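Local coordinates for protein pilotin OutS (Dickeya dadantii, PDB 3UTK) that serves as the pilotin of the type II secretion system, a lipoprotein that interacts with the secretin OutD in pectate lyase and cellulase export, at residues A[44-49]-A[83-88]; A[50-55]-A[102-107]; A[64-69]-A[127-132]; A[70-75]-A[123-128]. All blocks are in the same frame, centred on the assembly; numbering follows the deposited sequence.

Interaction 1. Residues A[44-49]-A[83-88]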
# COMPACT_ATOMS: atom_id res chain seq x y z
N ILE A 44 5.29 -8.92 -5.33
CA ILE A 44 3.89 -8.87 -4.93
C ILE A 44 3.74 -8.47 -3.46
O ILE A 44 2.89 -7.65 -3.11
CB ILE A 44 3.19 -10.21 -5.16
CG1 ILE A 44 3.38 -10.66 -6.62
CG2 ILE A 44 1.72 -10.11 -4.80
CD1 ILE A 44 2.84 -12.04 -6.91
N SER A 45 4.56 -9.07 -2.61
CA SER A 45 4.57 -8.75 -1.19
C SER A 45 4.88 -7.28 -0.94
O SER A 45 4.33 -6.66 -0.02
CB SER A 45 5.60 -9.61 -0.46
OG SER A 45 5.15 -10.94 -0.37
N GLN A 46 5.77 -6.73 -1.75
CA GLN A 46 6.17 -5.33 -1.59
C GLN A 46 5.02 -4.39 -1.94
O GLN A 46 4.77 -3.42 -1.23
CB GLN A 46 7.42 -5.02 -2.43
CG GLN A 46 8.69 -5.66 -1.88
CD GLN A 46 9.96 -5.16 -2.54
OE1 GLN A 46 9.93 -4.29 -3.41
NE2 GLN A 46 11.09 -5.71 -2.11
N LEU A 47 4.33 -4.67 -3.05
CA LEU A 47 3.21 -3.83 -3.47
C LEU A 47 2.07 -3.90 -2.46
O LEU A 47 1.45 -2.88 -2.15
CB LEU A 47 2.71 -4.25 -4.85
CG LEU A 47 3.76 -4.14 -5.96
CD1 LEU A 47 3.18 -4.63 -7.28
CD2 LEU A 47 4.27 -2.72 -6.07
N ALA A 48 1.80 -5.11 -1.96
CA ALA A 48 0.70 -5.32 -1.02
C ALA A 48 0.95 -4.56 0.26
O ALA A 48 0.03 -4.02 0.87
CB ALA A 48 0.51 -6.82 -0.73
N SER A 49 2.22 -4.50 0.66
CA SER A 49 2.61 -3.74 1.84
C SER A 49 2.33 -2.24 1.68
O SER A 49 1.89 -1.57 2.62
CB SER A 49 4.09 -3.98 2.16
OG SER A 49 4.53 -3.14 3.21
N LYS A 83 8.75 0.12 -12.77
CA LYS A 83 9.95 -0.62 -12.38
C LYS A 83 10.32 -1.71 -13.38
O LYS A 83 11.36 -2.35 -13.25
CB LYS A 83 9.77 -1.24 -10.99
CG LYS A 83 9.53 -0.23 -9.89
CD LYS A 83 9.50 -0.91 -8.53
CE LYS A 83 10.90 -1.24 -8.06
NZ LYS A 83 11.66 -0.02 -7.69
N GLY A 84 9.47 -1.91 -14.38
CA GLY A 84 9.69 -2.94 -15.39
C GLY A 84 9.25 -4.33 -14.96
O GLY A 84 9.63 -5.32 -15.57
N TRP A 85 8.44 -4.40 -13.92
CA TRP A 85 8.00 -5.69 -13.40
C TRP A 85 6.85 -6.29 -14.22
O TRP A 85 6.11 -5.57 -14.88
CB TRP A 85 7.58 -5.55 -11.94
CG TRP A 85 8.72 -5.27 -11.00
CD1 TRP A 85 10.05 -5.27 -11.31
CD2 TRP A 85 8.63 -4.94 -9.61
NE1 TRP A 85 10.79 -4.97 -10.19
CE2 TRP A 85 9.94 -4.76 -9.13
CE3 TRP A 85 7.56 -4.79 -8.72
CZ2 TRP A 85 10.22 -4.44 -7.80
CZ3 TRP A 85 7.83 -4.47 -7.40
CH2 TRP A 85 9.15 -4.30 -6.96
N ASP A 86 6.72 -7.61 -14.16
CA ASP A 86 5.65 -8.31 -14.85
C ASP A 86 4.36 -8.29 -14.03
O ASP A 86 4.23 -9.01 -13.03
CB ASP A 86 6.06 -9.75 -15.16
CG ASP A 86 5.01 -10.50 -15.97
OD1 ASP A 86 4.06 -9.84 -16.45
OD2 ASP A 86 5.15 -11.73 -16.14
N THR A 87 3.40 -7.48 -14.46
CA THR A 87 2.16 -7.29 -13.73
C THR A 87 1.12 -8.34 -14.11
O THR A 87 -0.05 -8.25 -13.75
CB THR A 87 1.60 -5.87 -13.92
OG1 THR A 87 2.61 -4.91 -13.59
CG2 THR A 87 0.40 -5.63 -13.01
N GLY A 88 1.57 -9.35 -14.86
CA GLY A 88 0.72 -10.48 -15.18
C GLY A 88 0.70 -11.47 -14.03
O GLY A 88 -0.29 -12.17 -13.83
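Leu-47 and Gln-46, neighbours on helix 40-60, meet the indole of Trp-85 in the loop that follows helix 69-82. The contact lies in the first helical hairpin of the pilotin, whose fold is built from nested, perpendicular alpha-helical hairpins. The chain leaves helix 69-82 through a Schellman motif. Gly-84 takes the positive-phi position there (phi 82°), and its backbone angles suit glycine. Trp-85 comes directly after this turn and points back at helix 40-60.

The inner part is apolar and buried on the helix side. Leu-47 CD2 lies 4.2 Å from Trp-85 CZ3. Leu-47 and Trp-85 run alongside each other, pointing opposite ways, and the methyl approaches the ring obliquely. Leu-47 also packs on Ala-80 of helix 69-82. Tyr-90 touches both Leu-47 and Trp-85.

The outer part lies toward solvent. Gln-46 is exposed, whereas Leu-47 is buried. It makes the shorter approach, but through a single atom. Gln-46 crosses Trp-85 at about a right angle. CG of Gln-46 is set beside the backbone N (chi1 -71°), and the chain runs extended from there. This carries the amide to the six-membered end of the indole. The amide and ring planes are 58° apart. On one face of the indole the aliphatic part of Lys-83 folds over, with CD 3.6 Å above the plane and offset toward the rim. Beyond the ring, Asp-86 OD1 accepts from Gly-88 N at 3.0 Å in an Asx turn. On the exposed side, Gln-46 OE1 lies 3.6 Å from Trp-85 CH2, at the ring edge and near its plane.

Interaction 2. Residues A[50-55]-A[102-107]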
# COMPACT_ATOMS: atom_id res chain seq x y z
N LEU A 50 2.58 -1.71 0.48
CA LEU A 50 2.34 -0.29 0.20
C LEU A 50 0.84 -0.02 0.19
O LEU A 50 0.38 0.97 0.73
CB LEU A 50 2.96 0.11 -1.14
CG LEU A 50 4.48 0.27 -1.18
CD1 LEU A 50 4.98 0.40 -2.62
CD2 LEU A 50 4.94 1.46 -0.35
N VAL A 51 0.07 -0.92 -0.41
CA VAL A 51 -1.38 -0.78 -0.42
C VAL A 51 -1.95 -0.82 1.01
O VAL A 51 -2.78 0.01 1.37
CB VAL A 51 -2.03 -1.86 -1.30
CG1 VAL A 51 -3.53 -1.74 -1.25
CG2 VAL A 51 -1.53 -1.73 -2.74
N ALA A 52 -1.48 -1.78 1.81
CA ALA A 52 -1.92 -1.92 3.20
C ALA A 52 -1.60 -0.68 4.03
O ALA A 52 -2.43 -0.22 4.82
CB ALA A 52 -1.29 -3.14 3.83
N ALA A 53 -0.38 -0.17 3.89
CA ALA A 53 0.03 1.03 4.62
C ALA A 53 -0.82 2.24 4.21
O ALA A 53 -1.20 3.06 5.04
CB ALA A 53 1.51 1.31 4.40
N SER A 54 -1.09 2.35 2.91
CA SER A 54 -1.94 3.42 2.41
C SER A 54 -3.37 3.34 2.95
O SER A 54 -3.92 4.36 3.33
CB SER A 54 -1.96 3.43 0.88
OG SER A 54 -0.67 3.68 0.37
N LYS A 55 -3.98 2.15 2.96
CA LYS A 55 -5.32 2.02 3.52
C LYS A 55 -5.30 2.33 5.02
O LYS A 55 -6.22 2.94 5.55
CB LYS A 55 -5.90 0.61 3.27
CG LYS A 55 -7.32 0.43 3.80
CD LYS A 55 -7.93 -0.92 3.41
CE LYS A 55 -9.37 -1.01 3.88
NZ LYS A 55 -10.10 -2.13 3.23
N GLN A 102 -5.30 -5.99 7.68
CA GLN A 102 -5.88 -6.57 8.88
C GLN A 102 -4.78 -6.95 9.88
O GLN A 102 -4.98 -6.83 11.10
CB GLN A 102 -6.74 -7.79 8.54
CG GLN A 102 -8.00 -7.45 7.74
CD GLN A 102 -8.95 -6.53 8.49
OE1 GLN A 102 -9.64 -5.70 7.90
NE2 GLN A 102 -8.99 -6.68 9.81
N GLY A 103 -3.64 -7.38 9.37
CA GLY A 103 -2.50 -7.72 10.22
C GLY A 103 -1.96 -6.51 10.97
O GLY A 103 -1.63 -6.60 12.15
N LEU A 104 -1.88 -5.38 10.27
CA LEU A 104 -1.43 -4.13 10.88
C LEU A 104 -2.30 -3.76 12.08
O LEU A 104 -1.79 -3.40 13.15
CB LEU A 104 -1.45 -2.98 9.85
CG LEU A 104 -0.36 -2.89 8.78
CD1 LEU A 104 -0.70 -1.85 7.71
CD2 LEU A 104 0.99 -2.57 9.39
N LEU A 105 -3.62 -3.85 11.90
CA LEU A 105 -4.55 -3.48 12.97
C LEU A 105 -4.28 -4.26 14.26
O LEU A 105 -4.48 -3.75 15.36
CB LEU A 105 -6.00 -3.70 12.54
CG LEU A 105 -6.44 -2.98 11.26
CD1 LEU A 105 -7.95 -3.11 11.07
CD2 LEU A 105 -6.02 -1.52 11.27
N LYS A 106 -3.81 -5.49 14.11
CA LYS A 106 -3.65 -6.39 15.25
C LYS A 106 -2.21 -6.60 15.73
O LYS A 106 -1.97 -7.38 16.66
CB LYS A 106 -4.30 -7.74 14.93
CG LYS A 106 -5.80 -7.64 14.77
CD LYS A 106 -6.42 -9.00 14.50
CE LYS A 106 -7.94 -8.93 14.60
NZ LYS A 106 -8.37 -8.37 15.92
N ASP A 107 -1.25 -5.91 15.11
CA ASP A 107 0.16 -6.25 15.32
C ASP A 107 0.79 -5.67 16.60
O ASP A 107 1.96 -5.93 16.91
CB ASP A 107 1.01 -5.97 14.05
CG ASP A 107 1.35 -4.49 13.83
OD1 ASP A 107 1.29 -3.69 14.78
OD2 ASP A 107 1.71 -4.13 12.68
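Leu-104 reaches helix 40-60 with a single methyl group. Its CD1 lies 3.7 Å from Ala-52 O and 4.1 Å from Ala-52 CB. The same methyl is 4.2 Å from Ala-53 N. It therefore rests on the backbone of the helix as much as on a side chain. The small alanines leave that backbone accessible. Both Ala-52 CB and Leu-104 CB point toward the opposite segment, but the CB of Ala-53 turns away. In Leu-104, chi1 -75° sets CG beside the backbone N, and chi2 169° then directs CD1 at the helix.

The contact is slight but buried, with the nearest CA atoms, those of Ala-52 and Leu-104, 8.0 Å apart. It joins the first helix of the all-alpha pilotin fold to the last turns of helix 94-106. Leu-100, one turn earlier on helix 94-106, also packs against Ala-52.

Further out, Lys-55 ties the same two helices together by charge. Its NZ forms salt bridges with Glu-98 of helix 94-106 and with Asp-69 at the start of helix 69-82. Away from Leu-104, Ser-54 folds back on its own helix. Ser-54 OG donates to Leu-50 O at 2.9 Å. That oxygen also accepts from Ser-54 N, and the two donors come from opposite faces of the carbonyl plane.

Interaction 3. Residues A[64-69]-A[127-132]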
# COMPACT_ATOMS: atom_id res chain seq x y z
N SER A 64 -7.96 11.49 4.84
CA SER A 64 -9.09 11.49 3.93
C SER A 64 -8.78 12.12 2.58
O SER A 64 -9.66 12.18 1.71
CB SER A 64 -10.28 12.19 4.58
OG SER A 64 -9.95 13.54 4.86
N ASP A 65 -7.55 12.59 2.41
CA ASP A 65 -7.07 13.07 1.11
C ASP A 65 -6.69 11.90 0.21
O ASP A 65 -6.49 12.08 -1.00
CB ASP A 65 -5.90 14.05 1.27
CG ASP A 65 -4.75 13.49 2.10
OD1 ASP A 65 -4.99 12.87 3.17
OD2 ASP A 65 -3.58 13.67 1.68
N LEU A 66 -6.58 10.71 0.79
CA LEU A 66 -6.23 9.53 0.01
C LEU A 66 -7.47 8.88 -0.60
O LEU A 66 -8.56 8.96 -0.02
CB LEU A 66 -5.44 8.53 0.88
CG LEU A 66 -4.17 9.07 1.51
CD1 LEU A 66 -3.41 7.95 2.20
CD2 LEU A 66 -3.27 9.73 0.48
N PRO A 67 -7.31 8.25 -1.77
CA PRO A 67 -8.42 7.68 -2.54
C PRO A 67 -8.79 6.27 -2.10
O PRO A 67 -8.21 5.74 -1.14
CB PRO A 67 -7.84 7.64 -3.96
CG PRO A 67 -6.39 7.39 -3.74
CD PRO A 67 -6.03 8.17 -2.49
N ASP A 68 -9.74 5.66 -2.81
CA ASP A 68 -10.26 4.35 -2.44
C ASP A 68 -9.27 3.22 -2.73
O ASP A 68 -8.25 3.43 -3.38
CB ASP A 68 -11.60 4.09 -3.14
CG ASP A 68 -11.50 4.21 -4.65
OD1 ASP A 68 -10.65 3.52 -5.24
OD2 ASP A 68 -12.28 4.99 -5.24
N ASP A 69 -9.58 2.03 -2.23
CA ASP A 69 -8.69 0.88 -2.37
C ASP A 69 -8.34 0.60 -3.84
O ASP A 69 -7.21 0.25 -4.16
CB ASP A 69 -9.31 -0.38 -1.75
CG ASP A 69 -9.54 -0.25 -0.25
OD1 ASP A 69 -9.07 0.74 0.37
OD2 ASP A 69 -10.18 -1.16 0.32
N ASP A 127 2.65 10.50 -3.34
CA ASP A 127 2.87 11.39 -4.49
C ASP A 127 2.46 10.72 -5.80
O ASP A 127 1.84 11.34 -6.68
CB ASP A 127 4.33 11.82 -4.57
CG ASP A 127 4.66 12.96 -3.62
OD1 ASP A 127 3.75 13.46 -2.92
OD2 ASP A 127 5.84 13.37 -3.59
N ALA A 128 2.81 9.44 -5.94
CA ALA A 128 2.47 8.66 -7.13
C ALA A 128 0.96 8.54 -7.29
O ALA A 128 0.44 8.45 -8.40
CB ALA A 128 3.10 7.28 -7.04
N MET A 129 0.26 8.53 -6.16
CA MET A 129 -1.18 8.39 -6.16
C MET A 129 -1.90 9.57 -6.80
O MET A 129 -2.99 9.41 -7.33
CB MET A 129 -1.66 8.24 -4.73
CG MET A 129 -2.45 7.01 -4.48
SD MET A 129 -2.67 6.90 -2.71
CE MET A 129 -1.47 5.64 -2.28
N ARG A 130 -1.31 10.75 -6.73
CA ARG A 130 -1.90 11.92 -7.36
C ARG A 130 -2.00 11.76 -8.86
O ARG A 130 -3.00 12.13 -9.47
CB ARG A 130 -1.09 13.17 -7.03
CG ARG A 130 -1.00 13.42 -5.56
CD ARG A 130 -1.18 14.89 -5.28
NE ARG A 130 -0.66 15.21 -3.97
CZ ARG A 130 -0.39 16.45 -3.57
NH1 ARG A 130 -0.61 17.47 -4.39
NH2 ARG A 130 0.09 16.66 -2.35
N THR A 131 -0.95 11.21 -9.46
CA THR A 131 -0.91 11.05 -10.91
C THR A 131 -1.97 10.06 -11.38
O THR A 131 -2.31 10.01 -12.56
CB THR A 131 0.48 10.58 -11.38
OG1 THR A 131 0.66 9.20 -11.04
CG2 THR A 131 1.57 11.40 -10.71
N VAL A 132 -2.50 9.28 -10.44
CA VAL A 132 -3.52 8.28 -10.75
C VAL A 132 -4.92 8.85 -10.56
O VAL A 132 -5.86 8.48 -11.27
CB VAL A 132 -3.36 7.03 -9.87
CG1 VAL A 132 -4.28 5.92 -10.36
CG2 VAL A 132 -1.91 6.56 -9.87
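Met-129 makes all the contacts of helix 123-131 with the loop 64-69, and its sulfur does most of the touching. Before it in the chain, Ala-128 turns to another neighbour, Thr-75 of helix 69-82. Met-129 then points at the loop. Its SD lies 3.6 Å from Pro-67 CD and 3.9 Å from Pro-67 CG. The thioether chain crosses the proline ring obliquely, and its CG comes within 4.0 Å of Pro-67 CG. Leu-66 adds a lighter touch, with CD2 4.3 Å from the same sulfur. The Met-129 chain is extended at chi2 and bends at chi3 (-103°). The bend turns CE away from Pro-67 and toward Ser-54 of helix 40-60.

Arg-130 begins by pointing away, but its guanidinium swings back toward Asp-65. The opposite charges stay apart, with NH2 of Arg-130 6.2 Å from OD2 of Asp-65. Any attraction between them is probably modest. Asp-65 has a salt bridge with Arg-63.

At Thr-131 the hydroxyl turns back into the helix and donates from OG1 to Ala-128 O at 2.8 Å. Val-132 N bonds to Met-129 O, and its side chain packs on Lys-74 and Thr-75.

The loop that receives Met-129 leads into an N-cap: Asp-68 caps helix 69-82 through a bond from Thr-71 N to Asp-68 OD1. The sulfur thus packs on the connection of a helical hairpin, between helices 40-60 and 69-82.

Interaction 4. Residues A[70-75]-A[123-128]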
# COMPACT_ATOMS: atom_id res chain seq x y z
N GLY A 70 -9.33 0.74 -4.72
CA GLY A 70 -9.12 0.50 -6.13
C GLY A 70 -8.07 1.42 -6.72
O GLY A 70 -7.22 0.98 -7.50
N THR A 71 -8.11 2.69 -6.33
CA THR A 71 -7.15 3.67 -6.81
C THR A 71 -5.76 3.41 -6.23
O THR A 71 -4.76 3.52 -6.93
CB THR A 71 -7.58 5.11 -6.48
OG1 THR A 71 -8.87 5.37 -7.04
CG2 THR A 71 -6.58 6.12 -7.05
N ILE A 72 -5.72 3.09 -4.93
CA ILE A 72 -4.46 2.72 -4.29
C ILE A 72 -3.84 1.52 -5.01
O ILE A 72 -2.64 1.51 -5.29
CB ILE A 72 -4.66 2.41 -2.79
CG1 ILE A 72 -5.13 3.66 -2.04
CG2 ILE A 72 -3.37 1.88 -2.18
CD1 ILE A 72 -5.46 3.41 -0.55
N LEU A 73 -4.66 0.51 -5.30
CA LEU A 73 -4.18 -0.66 -6.03
C LEU A 73 -3.63 -0.31 -7.41
O LEU A 73 -2.58 -0.81 -7.82
CB LEU A 73 -5.31 -1.68 -6.19
CG LEU A 73 -4.81 -3.11 -6.37
CD1 LEU A 73 -4.44 -3.64 -4.99
CD2 LEU A 73 -5.86 -3.99 -7.03
N LYS A 74 -4.36 0.54 -8.12
CA LYS A 74 -3.95 0.95 -9.45
C LYS A 74 -2.60 1.67 -9.38
O LYS A 74 -1.78 1.56 -10.29
CB LYS A 74 -5.01 1.86 -10.08
CG LYS A 74 -4.73 2.25 -11.51
CD LYS A 74 -5.70 3.31 -11.98
CE LYS A 74 -7.14 2.83 -11.89
NZ LYS A 74 -8.05 3.74 -12.66
N THR A 75 -2.38 2.40 -8.29
CA THR A 75 -1.12 3.10 -8.09
C THR A 75 0.04 2.13 -7.90
O THR A 75 1.12 2.32 -8.45
CB THR A 75 -1.18 4.05 -6.89
OG1 THR A 75 -2.25 4.99 -7.07
CG2 THR A 75 0.13 4.80 -6.74
N THR A 123 5.59 9.34 1.72
CA THR A 123 5.45 10.41 0.74
C THR A 123 5.63 10.02 -0.74
O THR A 123 4.83 10.41 -1.58
CB THR A 123 6.37 11.61 1.06
OG1 THR A 123 6.11 12.08 2.38
CG2 THR A 123 6.13 12.74 0.07
N PRO A 124 6.70 9.27 -1.08
CA PRO A 124 6.87 8.93 -2.50
C PRO A 124 5.69 8.15 -3.10
O PRO A 124 5.31 8.38 -4.25
CB PRO A 124 8.15 8.09 -2.51
CG PRO A 124 8.91 8.55 -1.30
CD PRO A 124 7.85 8.83 -0.27
N PHE A 125 5.11 7.24 -2.33
CA PHE A 125 3.99 6.46 -2.84
C PHE A 125 2.72 7.32 -2.89
O PHE A 125 1.96 7.24 -3.85
CB PHE A 125 3.76 5.20 -2.01
CG PHE A 125 2.80 4.22 -2.64
CD1 PHE A 125 3.12 3.59 -3.82
CD2 PHE A 125 1.58 3.95 -2.04
CE1 PHE A 125 2.23 2.68 -4.40
CE2 PHE A 125 0.69 3.06 -2.61
CZ PHE A 125 1.02 2.43 -3.79
N LEU A 126 2.50 8.15 -1.87
CA LEU A 126 1.34 9.04 -1.88
C LEU A 126 1.44 10.05 -3.04
O LEU A 126 0.43 10.40 -3.65
CB LEU A 126 1.16 9.76 -0.54
CG LEU A 126 1.13 8.87 0.70
CD1 LEU A 126 0.84 9.68 1.95
CD2 LEU A 126 0.13 7.72 0.56
N ASP A 127 2.65 10.50 -3.34
CA ASP A 127 2.87 11.39 -4.49
C ASP A 127 2.46 10.72 -5.80
O ASP A 127 1.84 11.34 -6.68
CB ASP A 127 4.33 11.82 -4.57
CG ASP A 127 4.66 12.96 -3.62
OD1 ASP A 127 3.75 13.46 -2.92
OD2 ASP A 127 5.84 13.37 -3.59
N ALA A 128 2.81 9.44 -5.94
CA ALA A 128 2.47 8.66 -7.13
C ALA A 128 0.96 8.54 -7.29
O ALA A 128 0.44 8.45 -8.40
CB ALA A 128 3.10 7.28 -7.04
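The phenyl ring of Phe-125 and the methyl of Thr-75 form the main contact between helices 69-82 and 123-131. CG2 of Thr-75 makes an off-centre CH-pi contact, 4.2 Å from the centroid of the Phe-125 ring. The line from CG2 to the centroid leans 29° from the ring normal. The nearest ring atom to Thr-75 CG2 is CE1 of Phe-125, at 3.8 Å.

The Phe-125 ring extends across to the other helix because CG lies anti to the backbone N (chi1 -168°). Thr-75 divides its two branches. CG2 faces helix 123-131, where it also touches Ala-128 CB at 3.9 Å. The hydroxyl turns back along its own helix and donates to Thr-71 O at 2.9 Å. Thr-71 O takes a second bond from Thr-75 N, on the opposite face of its plane.

Ile-72 meets the ring's far end. Its CG2 is 4.2 Å from Phe-125 CE2, and its carbonyl oxygen lies 4.1 Å from Phe-125 CZ.

The short helical segments cross at 107°, close to perpendicular, as expected for nested hairpins. Helix 40-60 borders the contact, with Ser-54 on both Phe-125 and Ile-72, and Val-51 on Ile-72.

Interactions 2 and 4 are buried; interactions 1 and 3 are only partly so and involve loops. Interactions 1 and 2 use successive segments of helix 40-60, and their centres are about 17 Å apart. Interactions 3 and 4 share Asp-127 and Ala-128 on helix 123-131, with centres about 5 Å apart. Ser-54 connects interaction 2 to both of these. The Lys-55 to Asp-69 salt bridge is a polar link from interaction 2 to interaction 3. All four contacts are mainly apolar. Interaction 1 sets an indole against a leucine and an exposed amide, interaction 2 a methyl against backbone and an alanine, interaction 3 a sulfur against proline, and interaction 4 a phenyl ring against threonine.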